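Local coordinates for protein LpxE (Aquifex aeolicus, PDB 6EBU) that probably acts as a lipid A 1-phosphatase, a membrane-embedded hydrolase of the PAP2 family that removes a phosphate group from its lipid substrate, at residues V45-P48 with L49-L53; L70-V73 with L74-L78; F137-G140 with Y141-I144. The protein carries 1 engineered substitution. All coordinates share one frame; numbering follows the deposited sequence.

Each of the three interactions is a local contact inside a single helix. Interaction 1 lies on helix 46-56 and interaction 2 on helix 61-82, the next helix along the chain. Interaction 3 lies on helix 126-145, with its centre about 7 Å from the centre of the chain. Burial rises through the series. Interaction 1 is a surface contact and almost purely apolar. Interaction 2 is partly buried and adds a side-chain hydroxyl bond to a backbone carbonyl, along with a buried carboxylate. Interaction 3 is buried. It pairs an aromatic side that meets detergent with a salt bridge and an arginine bound to sulfate.

Interaction 1: residues V45-P48 with L49-L53; sequences VLFP and LLIFL
The phenyl ring of F47 overlaps the side chain of I51, one turn further along the same helix. The two lie side by side and point the same way. The ring atom F47 CE1 sits 3.7 Å from I51 CD1, and the methyl meets the ring obliquely. F47 CG stands anti to the backbone N (chi1 -157°), next to the carbonyl carbon. This leans the ring along the helix toward I51. I51 CG1 is beside its own backbone N, and it also passes 3.3 Å from F47 O.

P48 contributes mainly through its backbone. Its carbonyl oxygen lies at the edge of the F52 ring, near the ring plane, 3.3 Å from F52 CD1. The same oxygen accepts a weak hydrogen bond from F52 N. On the more covered side, L50 lies over the carbonyl of L46, with L50 CG 3.5 Å from L46 O.

Regular helix bonds run beneath these side chains. L49 N donates to V45 O at 2.9 Å. L50 N donates to L46 O at 2.8 Å, and I51 N follows to F47 O at 3.2 Å. As proline has no N-H, P48 can only accept in this series.

F47, P48, I51 and F52 are exposed and lie in a predicted transmembrane span. L49, L50 and L53 face helix 61-82, where they touch L64, I65 and V61. V45 and L46 meet M112 of helix 108-121, and L49 and L53 share L120 of that helix. Helix 46-56 therefore packs against both of these neighbours.

Interaction 2: residues L70-V73 with L74-L78; sequences LETV and LVISL
The backbone of 70-78 is regular helix, with L74 N, V75 N, I76 N and S77 N each bonded to the carbonyl four residues back. The straightest of these bonds is I76 N to T72 O, 3.0 Å long at 173°.

S77 and V73 make the side-chain bond of the contact. S77 OG donates to V73 O at 2.8 Å. S77 OG stands beside its own backbone N, anti to the carbonyl carbon (chi1 -66°), which brings the hydroxyl back to the preceding turn. It comes from above the carbonyl plane, 36° out of it. S77 N reaches the same oxygen from the opposite face, so two donors grip V73 O.

I76 also covers this turn. Its CG1 lies 3.1 Å from T72 O, and it packs against V73 O as well.

On the buried side, E71 and V75 lie side by side and point the same way. The bent glutamate chain brings E71 OE1 to 3.8 Å from V75 CG2. That methyl also lies 3.1 Å from E71 O. Both side chains pack on A111 of helix 108-121, and E71 touches M112 and T115 too. L70 and L74 turn to helix 151-170, where they meet C164, I167 and I160.

T72 OG1 is bonded to I68 O, and T80 OG1 to I76 O. With S77, this gives three hydroxyls bonded to the carbonyl four residues back. Such bonds are characteristic of serine and threonine in transmembrane helices, where the hydroxyl finds its acceptor within its own helix. Here they belong to a predicted transmembrane span of the PAP2 helical fold.

Interaction 3: residues F137-G140 with Y141-I144; sequences FLIG and YERI. With BOG (octyl beta-D-glucopyranoside), chain D; BOG (octyl beta-D-glucopyranoside), chain F; SO4 (sulfate ion), chain B.
One face of the F137 ring is covered by Y141 CB. The octyl chain of the chain D octyl glucoside meets the ring obliquely, its C5' 3.5 Å from F137 CD1. The Y141 ring is approached obliquely by the same chain, through C8', and by F137 CZ, which is 4.0 Å from Y141 CD2. With CG anti to the backbone N in both (chi1 162° in F137, -165° in Y141), the two side chains run the same way, side by side, and this brings CZ of F137 beside CD2 of Y141. The detergent chain also passes the backbone of G140, with C6' 3.9 Å from G140 C.

The guanidinium of R143 is held at its edges. R143 NE and NH2 converge on sulfate O1, at 3.2 Å and 3.0 Å, and NH2 adds a weak bond to O2. NH1 forms a salt bridge with E142 OE1 at 2.8 Å and 161°. E142 OE1 accepts through its syn lone pair and lies in the guanidinium plane. The chain F octyl glucoside meets the group obliquely, its C5' 3.5 Å from R143 NH2. The other carboxylate oxygen, E142 OE2, rests 3.8 Å from I139 CD1. Bonds at separate edges probably fix the rotation of the guanidinium. A leucine in place of R143 would probably leave E142 without its salt-bridge mate and the sulfate with fewer donors.

K79, R86, H149 and the G108 amide also bind the sulfate, a set consistent with the phosphate site of PAP2 enzymes, with R143 and H149 from the third signature motif. Around this part of helix 126-145, L138, I139 and E142 pack on helix 28-37 through F37 and F34. Y141 and I144 meet I22 of helix 13-24, and R143 and I144 touch V154 of helix 151-170.

Interaction 1: residues V45-P48 with L49-L53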
ATOM      1  N   VAL A  45      11.302   5.800   1.116  1.00 32.89           N
ATOM      2  CA  VAL A  45      11.007   7.091   0.504  1.00 27.66           C
ATOM      3  C   VAL A  45      10.585   8.138   1.523  1.00 30.60           C
ATOM      4  O   VAL A  45      10.502   9.325   1.174  1.00 33.51           O
ATOM      5  CB  VAL A  45       9.906   6.970  -0.569  1.00 31.33           C
ATOM      6  CG1 VAL A  45      10.263   5.889  -1.575  1.00 45.40           C
ATOM      7  CG2 VAL A  45       8.560   6.685   0.077  1.00 30.41           C
ATOM      8  N   LEU A  46      10.334   7.744   2.775  1.00 30.21           N
ATOM      9  CA  LEU A  46       9.787   8.676   3.758  1.00 42.26           C
ATOM     10  C   LEU A  46      10.776   9.787   4.087  1.00 39.87           C
ATOM     11  O   LEU A  46      10.436  10.974   4.012  1.00 40.45           O
ATOM     12  CB  LEU A  46       9.383   7.920   5.026  1.00 42.84           C
ATOM     13  CG  LEU A  46       8.115   7.074   4.906  1.00 37.24           C
ATOM     14  CD1 LEU A  46       7.674   6.550   6.264  1.00 41.38           C
ATOM     15  CD2 LEU A  46       7.011   7.890   4.257  1.00 37.03           C
ATOM     16  N   PHE A  47      12.001   9.420   4.465  1.00 38.83           N
ATOM     17  CA  PHE A  47      13.014  10.429   4.767  1.00 37.84           C
ATOM     18  C   PHE A  47      13.304  11.330   3.571  1.00 37.08           C
ATOM     19  O   PHE A  47      13.310  12.561   3.745  1.00 36.24           O
ATOM     20  CB  PHE A  47      14.279   9.738   5.293  1.00 42.73           C
ATOM     21  CG  PHE A  47      15.166  10.622   6.128  1.00 36.46           C
ATOM     22  CD1 PHE A  47      14.865  11.962   6.321  1.00 42.96           C
ATOM     23  CD2 PHE A  47      16.303  10.106   6.725  1.00 39.89           C
ATOM     24  CE1 PHE A  47      15.685  12.767   7.087  1.00 47.64           C
ATOM     25  CE2 PHE A  47      17.125  10.905   7.492  1.00 36.33           C
ATOM     26  CZ  PHE A  47      16.815  12.238   7.675  1.00 44.19           C
ATOM     27  N   PRO A  48      13.542  10.815   2.355  1.00 40.52           N
ATOM     28  CA  PRO A  48      13.681  11.733   1.210  1.00 36.34           C
ATOM     29  C   PRO A  48      12.468  12.624   0.997  1.00 38.75           C
ATOM     30  O   PRO A  48      12.624  13.809   0.680  1.00 46.54           O
ATOM     31  CB  PRO A  48      13.902  10.780   0.028  1.00 34.89           C
ATOM     32  CG  PRO A  48      14.510   9.570   0.637  1.00 35.63           C
ATOM     33  CD  PRO A  48      13.843   9.422   1.970  1.00 38.44           C
ATOM     34  N   LEU A  49      11.260  12.084   1.173  1.00 36.15           N
ATOM     35  CA  LEU A  49      10.053  12.870   0.939  1.00 32.81           C
ATOM     36  C   LEU A  49       9.892  13.968   1.984  1.00 34.48           C
ATOM     37  O   LEU A  49       9.572  15.114   1.651  1.00 32.10           O
ATOM     38  CB  LEU A  49       8.828  11.955   0.929  1.00 40.02           C
ATOM     39  CG  LEU A  49       7.461  12.637   0.993  1.00 38.99           C
ATOM     40  CD1 LEU A  49       7.204  13.430  -0.280  1.00 41.16           C
ATOM     41  CD2 LEU A  49       6.362  11.612   1.217  1.00 37.04           C
ATOM     42  N   LEU A  50      10.100  13.633   3.259  1.00 34.68           N
ATOM     43  CA  LEU A  50       9.907  14.613   4.321  1.00 38.64           C
ATOM     44  C   LEU A  50      10.872  15.783   4.178  1.00 38.59           C
ATOM     45  O   LEU A  50      10.507  16.935   4.447  1.00 43.14           O
ATOM     46  CB  LEU A  50      10.067  13.946   5.687  1.00 48.00           C
ATOM     47  CG  LEU A  50       8.847  13.168   6.188  1.00 59.10           C
ATOM     48  CD1 LEU A  50       9.214  12.305   7.387  1.00 59.11           C
ATOM     49  CD2 LEU A  50       7.712  14.119   6.539  1.00 47.38           C
ATOM     50  N   ILE A  51      12.104  15.513   3.745  1.00 42.20           N
ATOM     51  CA  ILE A  51      13.074  16.588   3.565  1.00 44.83           C
ATOM     52  C   ILE A  51      12.611  17.542   2.473  1.00 40.96           C
ATOM     53  O   ILE A  51      12.680  18.768   2.627  1.00 41.77           O
ATOM     54  CB  ILE A  51      14.469  16.008   3.265  1.00 45.03           C
ATOM     55  CG1 ILE A  51      15.013  15.276   4.493  1.00 38.73           C
ATOM     56  CG2 ILE A  51      15.426  17.107   2.824  1.00 39.73           C
ATOM     57  CD1 ILE A  51      15.019  16.110   5.752  1.00 41.49           C
ATOM     58  N   PHE A  52      12.116  17.000   1.359  1.00 40.20           N
ATOM     59  CA  PHE A  52      11.610  17.865   0.298  1.00 45.44           C
ATOM     60  C   PHE A  52      10.347  18.601   0.729  1.00 42.83           C
ATOM     61  O   PHE A  52      10.123  19.742   0.308  1.00 41.28           O
ATOM     62  CB  PHE A  52      11.356  17.052  -0.972  1.00 32.31           C
ATOM     63  CG  PHE A  52      12.569  16.915  -1.850  1.00 44.74           C
ATOM     64  CD1 PHE A  52      13.597  16.055  -1.503  1.00 46.07           C
ATOM     65  CD2 PHE A  52      12.684  17.649  -3.020  1.00 40.59           C
ATOM     66  CE1 PHE A  52      14.716  15.929  -2.304  1.00 48.35           C
ATOM     67  CE2 PHE A  52      13.800  17.526  -3.828  1.00 39.50           C
ATOM     68  CZ  PHE A  52      14.818  16.665  -3.469  1.00 44.35           C
ATOM     69  N   LEU A  53       9.514  17.976   1.567  1.00 39.78           N
ATOM     70  CA  LEU A  53       8.347  18.678   2.093  1.00 42.28           C
ATOM     71  C   LEU A  53       8.766  19.829   2.997  1.00 38.78           C
ATOM     72  O   LEU A  53       8.202  20.925   2.918  1.00 42.53           O
ATOM     73  CB  LEU A  53       7.440  17.709   2.850  1.00 31.71           C
ATOM     74  CG  LEU A  53       6.580  16.768   2.008  1.00 39.58           C
ATOM     75  CD1 LEU A  53       5.662  15.964   2.905  1.00 42.99           C
ATOM     76  CD2 LEU A  53       5.780  17.545   0.974  1.00 32.33           C
TER

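Interaction 2: residues L70-V73 with L74-L78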
ATOM      1  N   LEU A  70      -0.004   7.112  12.564  1.00 42.65           N
ATOM      2  CA  LEU A  70      -1.302   6.475  12.769  1.00 42.50           C
ATOM      3  C   LEU A  70      -1.420   5.191  11.954  1.00 45.89           C
ATOM      4  O   LEU A  70      -1.755   4.130  12.495  1.00 41.65           O
ATOM      5  CB  LEU A  70      -2.428   7.445  12.406  1.00 40.79           C
ATOM      6  CG  LEU A  70      -2.690   8.626  13.342  1.00 53.56           C
ATOM      7  CD1 LEU A  70      -3.739   9.558  12.747  1.00 46.01           C
ATOM      8  CD2 LEU A  70      -3.118   8.140  14.718  1.00 53.73           C
ATOM      9  N   GLU A  71      -1.145   5.267  10.647  1.00 39.02           N
ATOM     10  CA  GLU A  71      -1.314   4.087   9.803  1.00 41.53           C
ATOM     11  C   GLU A  71      -0.314   2.996  10.167  1.00 37.15           C
ATOM     12  O   GLU A  71      -0.659   1.809  10.159  1.00 43.26           O
ATOM     13  CB  GLU A  71      -1.202   4.462   8.321  1.00 38.49           C
ATOM     14  CG  GLU A  71       0.156   4.993   7.883  1.00 41.64           C
ATOM     15  CD  GLU A  71       1.055   3.912   7.308  1.00 40.92           C
ATOM     16  OE1 GLU A  71       0.605   2.752   7.195  1.00 45.04           O
ATOM     17  OE2 GLU A  71       2.219   4.221   6.978  1.00 46.60           O
ATOM     18  N   THR A  72       0.921   3.374  10.509  1.00 35.97           N
ATOM     19  CA  THR A  72       1.930   2.376  10.855  1.00 37.83           C
ATOM     20  C   THR A  72       1.517   1.587  12.090  1.00 42.93           C
ATOM     21  O   THR A  72       1.586   0.353  12.104  1.00 44.43           O
ATOM     22  CB  THR A  72       3.286   3.047  11.085  1.00 45.88           C
ATOM     23  OG1 THR A  72       3.743   3.636   9.861  1.00 43.55           O
ATOM     24  CG2 THR A  72       4.308   2.028  11.571  1.00 38.48           C
ATOM     25  N   VAL A  73       1.084   2.287  13.140  1.00 43.00           N
ATOM     26  CA  VAL A  73       0.634   1.612  14.353  1.00 47.75           C
ATOM     27  C   VAL A  73      -0.546   0.701  14.041  1.00 43.72           C
ATOM     28  O   VAL A  73      -0.580  -0.468  14.445  1.00 46.43           O
ATOM     29  CB  VAL A  73       0.284   2.645  15.439  1.00 46.48           C
ATOM     30  CG1 VAL A  73      -0.544   2.004  16.539  1.00 39.71           C
ATOM     31  CG2 VAL A  73       1.551   3.263  16.010  1.00 46.05           C
ATOM     32  N   LEU A  74      -1.525   1.222  13.300  1.00 46.32           N
ATOM     33  CA  LEU A  74      -2.708   0.437  12.973  1.00 47.43           C
ATOM     34  C   LEU A  74      -2.369  -0.760  12.091  1.00 43.85           C
ATOM     35  O   LEU A  74      -2.979  -1.825  12.235  1.00 53.71           O
ATOM     36  CB  LEU A  74      -3.747   1.331  12.295  1.00 50.73           C
ATOM     37  CG  LEU A  74      -5.090   0.712  11.911  1.00 53.53           C
ATOM     38  CD1 LEU A  74      -5.654  -0.111  13.057  1.00 57.82           C
ATOM     39  CD2 LEU A  74      -6.069   1.798  11.492  1.00 53.40           C
ATOM     40  N   VAL A  75      -1.394  -0.617  11.191  1.00 38.66           N
ATOM     41  CA  VAL A  75      -1.077  -1.701  10.263  1.00 42.09           C
ATOM     42  C   VAL A  75      -0.332  -2.824  10.979  1.00 46.98           C
ATOM     43  O   VAL A  75      -0.643  -4.008  10.800  1.00 43.93           O
ATOM     44  CB  VAL A  75      -0.281  -1.162   9.061  1.00 39.43           C
ATOM     45  CG1 VAL A  75       0.470  -2.287   8.366  1.00 33.15           C
ATOM     46  CG2 VAL A  75      -1.215  -0.465   8.084  1.00 34.78           C
ATOM     47  N   ILE A  76       0.664  -2.476  11.800  1.00 46.68           N
ATOM     48  CA  ILE A  76       1.415  -3.515  12.501  1.00 48.89           C
ATOM     49  C   ILE A  76       0.542  -4.197  13.547  1.00 47.06           C
ATOM     50  O   ILE A  76       0.731  -5.382  13.844  1.00 47.34           O
ATOM     51  CB  ILE A  76       2.702  -2.940  13.124  1.00 56.18           C
ATOM     52  CG1 ILE A  76       2.373  -1.863  14.161  1.00 59.29           C
ATOM     53  CG2 ILE A  76       3.623  -2.386  12.043  1.00 47.98           C
ATOM     54  CD1 ILE A  76       3.593  -1.180  14.748  1.00 61.74           C
ATOM     55  N   SER A  77      -0.431  -3.476  14.111  1.00 43.88           N
ATOM     56  CA  SER A  77      -1.345  -4.083  15.075  1.00 50.27           C
ATOM     57  C   SER A  77      -2.200  -5.155  14.413  1.00 50.84           C
ATOM     58  O   SER A  77      -2.313  -6.278  14.919  1.00 55.05           O
ATOM     59  CB  SER A  77      -2.231  -3.007  15.709  1.00 51.96           C
ATOM     60  OG  SER A  77      -1.468  -2.108  16.495  1.00 49.98           O
ATOM     61  N   LEU A  78      -2.815  -4.822  13.277  1.00 52.11           N
ATOM     62  CA  LEU A  78      -3.616  -5.807  12.561  1.00 53.75           C
ATOM     63  C   LEU A  78      -2.749  -6.936  12.020  1.00 48.63           C
ATOM     64  O   LEU A  78      -3.182  -8.094  11.983  1.00 53.96           O
ATOM     65  CB  LEU A  78      -4.389  -5.127  11.432  1.00 48.33           C
ATOM     66  CG  LEU A  78      -5.331  -4.006  11.871  1.00 51.63           C
ATOM     67  CD1 LEU A  78      -5.662  -3.099  10.699  1.00 51.55           C
ATOM     68  CD2 LEU A  78      -6.600  -4.578  12.485  1.00 51.22           C
TER

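Interaction 3: residues F137-G140 with Y141-I144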
ATOM      1  N   PHE A 137      -2.517   3.792  -6.264  1.00 38.04           N
ATOM      2  CA  PHE A 137      -3.188   2.658  -6.889  1.00 35.14           C
ATOM      3  C   PHE A 137      -2.181   1.649  -7.422  1.00 34.05           C
ATOM      4  O   PHE A 137      -2.362   0.436  -7.261  1.00 39.72           O
ATOM      5  CB  PHE A 137      -4.107   3.143  -8.012  1.00 49.05           C
ATOM      6  CG  PHE A 137      -4.502   2.061  -8.979  1.00 51.18           C
ATOM      7  CD1 PHE A 137      -5.549   1.202  -8.686  1.00 58.96           C
ATOM      8  CD2 PHE A 137      -3.821   1.897 -10.176  1.00 50.07           C
ATOM      9  CE1 PHE A 137      -5.912   0.199  -9.570  1.00 53.16           C
ATOM     10  CE2 PHE A 137      -4.178   0.897 -11.062  1.00 57.66           C
ATOM     11  CZ  PHE A 137      -5.226   0.047 -10.759  1.00 49.97           C
ATOM     12  N   LEU A 138      -1.112   2.131  -8.060  1.00 33.89           N
ATOM     13  CA  LEU A 138      -0.119   1.227  -8.630  1.00 35.42           C
ATOM     14  C   LEU A 138       0.618   0.445  -7.551  1.00 35.53           C
ATOM     15  O   LEU A 138       0.980  -0.715  -7.772  1.00 33.82           O
ATOM     16  CB  LEU A 138       0.872   2.009  -9.494  1.00 39.73           C
ATOM     17  CG  LEU A 138       0.340   2.490 -10.847  1.00 42.84           C
ATOM     18  CD1 LEU A 138       1.386   3.317 -11.577  1.00 42.12           C
ATOM     19  CD2 LEU A 138      -0.110   1.312 -11.700  1.00 41.87           C
ATOM     20  N   ILE A 139       0.852   1.055  -6.386  1.00 34.65           N
ATOM     21  CA  ILE A 139       1.444   0.316  -5.274  1.00 33.56           C
ATOM     22  C   ILE A 139       0.519  -0.815  -4.847  1.00 34.53           C
ATOM     23  O   ILE A 139       0.944  -1.969  -4.702  1.00 34.43           O
ATOM     24  CB  ILE A 139       1.758   1.261  -4.099  1.00 30.89           C
ATOM     25  CG1 ILE A 139       2.909   2.199  -4.461  1.00 26.16           C
ATOM     26  CG2 ILE A 139       2.107   0.460  -2.855  1.00 29.37           C
ATOM     27  CD1 ILE A 139       4.198   1.477  -4.761  1.00 28.29           C
ATOM     28  N   GLY A 140      -0.763  -0.503  -4.648  1.00 36.72           N
ATOM     29  CA  GLY A 140      -1.722  -1.541  -4.307  1.00 30.10           C
ATOM     30  C   GLY A 140      -1.793  -2.633  -5.357  1.00 41.18           C
ATOM     31  O   GLY A 140      -1.822  -3.822  -5.029  1.00 35.14           O
ATOM     32  N   TYR A 141      -1.809  -2.244  -6.635  1.00 34.74           N
ATOM     33  CA  TYR A 141      -1.790  -3.238  -7.704  1.00 37.42           C
ATOM     34  C   TYR A 141      -0.475  -4.005  -7.715  1.00 35.35           C
ATOM     35  O   TYR A 141      -0.451  -5.208  -8.007  1.00 39.64           O
ATOM     36  CB  TYR A 141      -2.033  -2.563  -9.056  1.00 37.15           C
ATOM     37  CG  TYR A 141      -2.384  -3.523 -10.174  1.00 36.92           C
ATOM     38  CD1 TYR A 141      -1.405  -4.292 -10.792  1.00 30.92           C
ATOM     39  CD2 TYR A 141      -3.696  -3.660 -10.614  1.00 38.85           C
ATOM     40  CE1 TYR A 141      -1.719  -5.171 -11.808  1.00 37.18           C
ATOM     41  CE2 TYR A 141      -4.020  -4.538 -11.634  1.00 41.34           C
ATOM     42  CZ  TYR A 141      -3.026  -5.289 -12.228  1.00 46.45           C
ATOM     43  OH  TYR A 141      -3.336  -6.164 -13.243  1.00 42.80           O
ATOM     44  N   GLU A 142       0.630  -3.329  -7.394  1.00 36.54           N
ATOM     45  CA  GLU A 142       1.932  -3.988  -7.417  1.00 36.02           C
ATOM     46  C   GLU A 142       2.008  -5.110  -6.387  1.00 36.39           C
ATOM     47  O   GLU A 142       2.581  -6.171  -6.656  1.00 36.09           O
ATOM     48  CB  GLU A 142       3.039  -2.959  -7.182  1.00 36.83           C
ATOM     49  CG  GLU A 142       4.411  -3.550  -6.941  1.00 36.67           C
ATOM     50  CD  GLU A 142       4.850  -3.395  -5.502  1.00 38.93           C
ATOM     51  OE1 GLU A 142       5.120  -4.421  -4.844  1.00 44.26           O
ATOM     52  OE2 GLU A 142       4.913  -2.244  -5.026  1.00 45.06           O
ATOM     53  N   ARG A 143       1.424  -4.899  -5.203  1.00 34.61           N
ATOM     54  CA  ARG A 143       1.476  -5.925  -4.165  1.00 33.91           C
ATOM     55  C   ARG A 143       0.772  -7.201  -4.614  1.00 33.23           C
ATOM     56  O   ARG A 143       1.249  -8.309  -4.344  1.00 33.05           O
ATOM     57  CB  ARG A 143       0.857  -5.398  -2.868  1.00 37.20           C
ATOM     58  CG  ARG A 143       1.476  -4.107  -2.346  1.00 30.01           C
ATOM     59  CD  ARG A 143       2.992  -4.162  -2.391  1.00 36.12           C
ATOM     60  NE  ARG A 143       3.553  -4.799  -1.205  1.00 41.06           N
ATOM     61  CZ  ARG A 143       4.768  -5.332  -1.147  1.00 37.90           C
ATOM     62  NH1 ARG A 143       5.554  -5.312  -2.214  1.00 39.07           N
ATOM     63  NH2 ARG A 143       5.196  -5.890  -0.021  1.00 45.07           N
ATOM     64  N   ILE A 144      -0.360  -7.066  -5.306  1.00 34.47           N
ATOM     65  CA  ILE A 144      -1.072  -8.241  -5.795  1.00 28.34           C
ATOM     66  C   ILE A 144      -0.322  -8.870  -6.961  1.00 38.28           C
ATOM     67  O   ILE A 144      -0.182 -10.095  -7.038  1.00 42.29           O
ATOM     68  CB  ILE A 144      -2.514  -7.869  -6.183  1.00 38.46           C
ATOM     69  CG1 ILE A 144      -3.173  -7.058  -5.067  1.00 35.90           C
ATOM     70  CG2 ILE A 144      -3.329  -9.122  -6.484  1.00 32.31           C
ATOM     71  CD1 ILE A 144      -4.545  -6.553  -5.420  1.00 41.34           C
TER
HETATM   72  O1  BOG D 203     -10.396   1.760  -1.789  0.58 57.18           O
HETATM   73  C1' BOG D 203      -9.585   1.874  -2.957  0.58 60.36           C
HETATM   74  C2' BOG D 203      -8.661   0.640  -3.064  0.58 56.60           C
HETATM   75  C3' BOG D 203      -7.623   0.845  -4.213  0.58 53.31           C
HETATM   76  C4' BOG D 203      -6.628  -0.348  -4.218  0.58 48.14           C
HETATM   77  C5' BOG D 203      -6.014  -0.509  -5.623  0.58 47.39           C
HETATM   78  C6' BOG D 203      -5.646  -1.988  -5.860  0.58 47.15           C
HETATM   79  C7' BOG D 203      -6.287  -2.468  -7.160  0.58 51.10           C
HETATM   80  C8' BOG D 203      -5.663  -3.799  -7.580  0.58 45.33           C
HETATM   81  O1  BOG F 205       7.871  -4.633   3.776  0.62 59.97           O
HETATM   82  C1' BOG F 205       7.798  -3.518   2.889  0.62 60.75           C
HETATM   83  C2' BOG F 205       8.996  -3.562   1.914  0.62 59.88           C
HETATM   84  C3' BOG F 205       8.603  -2.878   0.567  0.62 53.96           C
HETATM   85  C4' BOG F 205       8.964  -3.806  -0.626  0.62 58.28           C
HETATM   86  C5' BOG F 205       8.586  -5.266  -0.290  0.62 56.07           C
HETATM   87  C6' BOG F 205       9.268  -6.223  -1.290  0.62 58.18           C
HETATM   88  C7' BOG F 205      10.728  -6.440  -0.897  0.62 58.42           C
HETATM   89  C8' BOG F 205      10.793  -7.202   0.429  0.62 56.78           C
HETATM   90  S   SO4 B 201       3.661  -5.137   3.360  1.00 53.74           S
HETATM   91  O1  SO4 B 201       3.275  -4.772   1.999  1.00 53.58           O
HETATM   92  O2  SO4 B 201       4.531  -6.306   3.325  1.00 53.46           O
HETATM   93  O3  SO4 B 201       2.457  -5.444   4.126  1.00 52.52           O
HETATM   94  O4  SO4 B 201       4.368  -4.021   3.984  1.00 51.47           O